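Local atomic coordinates of putative peptidyl-arginine deiminase family protein (Campylobacter jejuni subsp. jejuni serotype O:2, PDB entry 6B10), a protein that probably hydrolyses agmatine to N-carbamoylputrescine as an agmatine deiminase of the peptidyl-arginine deiminase family, a step toward putrescine. Residues 26-31 against 81-86. Sequence-based numbering, arbitrary orientation.
Sequences LPHEKS and CDTNDT
His28 reaches across to Thr83 with its imidazole, and NE2 donates a hydrogen bond of 2.8 Å to the backbone O of Thr83. The bond is bent, 130° at the hydrogen: the donor stands well above the carbonyl plane, while the oxygen lies near the ring plane, at its edge. Histidine suits this place because its flat, rigid imidazole has an N-H at its far edge, and with chi1 at 47° the ring swings toward 81-86, bringing NE2 nearer than CB. At the other end, methyl CG2 of Thr86 packs 3.6 Å from CA of Pro27 and 3.5 Å from O of Leu26. Threonine fits here because its methyl packs on the 26-27 backbone while its OG1 accepts a hydrogen bond from Trp33 NE1. The short side chain of Ser31, its CB 3.4 Å from O of Asn84, is consistent with the close approach of the two loops.

Farther out, the O of His28 accepts a 2.7 Å bond from Lys30 N, holding an inverse gamma turn centred on Glu29, and Tyr44 of helix 37-52 touches both Pro27 and Thr86. The contact joins loops following strands 19-25 and 76-80 of one sheet. Its chemistry implies a mostly buried seam in which one imidazole N-H gives a main-chain carbonyl a bent hydrogen bond and the rest is van der Waals contact.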
loop_
_atom_site.group_PDB
_atom_site.type_symbol
_atom_site.label_atom_id
_atom_site.label_comp_id
_atom_site.label_asym_id
_atom_site.label_seq_id
_atom_site.Cartn_x
_atom_site.Cartn_y
_atom_site.Cartn_z
ATOM N N LEU A 26 -4.917 -14.123 -2.592
ATOM C CA LEU A 26 -4.119 -15.043 -3.403
ATOM C C LEU A 26 -4.465 -15.013 -4.893
ATOM O O LEU A 26 -5.632 -14.859 -5.263
ATOM C CB LEU A 26 -4.260 -16.477 -2.892
ATOM C CG LEU A 26 -3.621 -16.787 -1.540
ATOM C CD1 LEU A 26 -3.907 -18.229 -1.160
ATOM C CD2 LEU A 26 -2.118 -16.535 -1.547
ATOM N N PRO A 27 -3.438 -15.133 -5.756
ATOM C CA PRO A 27 -3.704 -15.393 -7.167
ATOM C C PRO A 27 -4.188 -16.824 -7.342
ATOM O O PRO A 27 -3.705 -17.721 -6.657
ATOM C CB PRO A 27 -2.335 -15.205 -7.838
ATOM C CG PRO A 27 -1.472 -14.530 -6.830
ATOM C CD PRO A 27 -2.001 -14.954 -5.497
ATOM N N HIS A 28 -5.151 -17.024 -8.231
ATOM C CA HIS A 28 -5.658 -18.363 -8.528
ATOM C C HIS A 28 -5.815 -18.553 -10.028
ATOM O O HIS A 28 -5.832 -17.581 -10.789
ATOM C CB HIS A 28 -6.988 -18.629 -7.804
ATOM C CG HIS A 28 -7.987 -17.518 -7.924
ATOM N ND1 HIS A 28 -8.606 -17.192 -9.112
ATOM C CD2 HIS A 28 -8.489 -16.668 -6.995
ATOM C CE1 HIS A 28 -9.436 -16.184 -8.913
ATOM N NE2 HIS A 28 -9.384 -15.848 -7.636
ATOM N N GLU A 29 -5.933 -19.815 -10.439
ATOM C CA GLU A 29 -6.105 -20.175 -11.846
ATOM C C GLU A 29 -7.497 -19.793 -12.341
ATOM O O GLU A 29 -8.342 -20.654 -12.565
ATOM C CB GLU A 29 -5.877 -21.678 -12.041
ATOM N N LYS A 30 -7.716 -18.490 -12.508
ATOM C CA LYS A 30 -9.003 -17.942 -12.945
ATOM C C LYS A 30 -8.857 -16.474 -13.343
ATOM O O LYS A 30 -9.384 -16.049 -14.370
ATOM C CB LYS A 30 -10.061 -18.078 -11.848
ATOM N N SER A 31 -8.144 -15.708 -12.520
ATOM C CA SER A 31 -7.751 -14.335 -12.848
ATOM C C SER A 31 -6.662 -14.325 -13.937
ATOM O O SER A 31 -6.468 -15.326 -14.626
ATOM C CB SER A 31 -7.273 -13.631 -11.574
ATOM O OG SER A 31 -6.169 -14.317 -11.004
ATOM N N CYS A 81 -13.411 -17.152 0.400
ATOM C CA CYS A 81 -14.165 -16.052 -0.200
ATOM C C CYS A 81 -13.770 -15.883 -1.663
ATOM O O CYS A 81 -12.583 -15.858 -1.987
ATOM C CB CYS A 81 -13.900 -14.751 0.558
ATOM S SG CYS A 81 -14.577 -13.276 -0.220
ATOM N N ASP A 82 -14.760 -15.770 -2.545
ATOM C CA ASP A 82 -14.495 -15.652 -3.979
ATOM C C ASP A 82 -13.950 -14.276 -4.316
ATOM O O ASP A 82 -14.276 -13.288 -3.661
ATOM C CB ASP A 82 -15.759 -15.918 -4.802
ATOM C CG ASP A 82 -16.187 -17.374 -4.764
ATOM O OD1 ASP A 82 -15.776 -18.100 -3.833
ATOM O OD2 ASP A 82 -16.943 -17.791 -5.667
ATOM N N THR A 83 -13.128 -14.230 -5.361
ATOM C CA THR A 83 -12.479 -12.998 -5.807
ATOM C C THR A 83 -11.789 -13.235 -7.150
ATOM O O THR A 83 -11.799 -14.348 -7.678
ATOM C CB THR A 83 -11.433 -12.506 -4.775
ATOM O OG1 THR A 83 -10.868 -11.259 -5.204
ATOM C CG2 THR A 83 -10.319 -13.541 -4.573
ATOM N N ASN A 84 -11.200 -12.181 -7.702
ATOM C CA ASN A 84 -10.286 -12.312 -8.841
ATOM C C ASN A 84 -9.089 -11.365 -8.715
ATOM O O ASN A 84 -7.941 -11.806 -8.771
ATOM C CB ASN A 84 -11.015 -12.126 -10.182
ATOM C CG ASN A 84 -11.921 -10.908 -10.207
ATOM O OD1 ASN A 84 -12.212 -10.304 -9.171
ATOM N ND2 ASN A 84 -12.374 -10.540 -11.399
ATOM N N ASP A 85 -9.367 -10.077 -8.525
ATOM C CA ASP A 85 -8.338 -9.073 -8.266
ATOM C C ASP A 85 -7.540 -9.443 -7.010
ATOM O O ASP A 85 -8.121 -9.695 -5.952
ATOM C CB ASP A 85 -9.005 -7.705 -8.080
ATOM C CG ASP A 85 -8.010 -6.564 -7.948
ATOM O OD1 ASP A 85 -6.787 -6.804 -7.977
ATOM O OD2 ASP A 85 -8.463 -5.410 -7.806
ATOM N N THR A 86 -6.215 -9.489 -7.141
ATOM C CA THR A 86 -5.327 -9.767 -6.010
ATOM C C THR A 86 -4.814 -8.484 -5.332
ATOM O O THR A 86 -4.237 -8.535 -4.247
ATOM C CB THR A 86 -4.111 -10.600 -6.451
ATOM O OG1 THR A 86 -3.385 -9.895 -7.465
ATOM C CG2 THR A 86 -4.557 -11.949 -6.987
#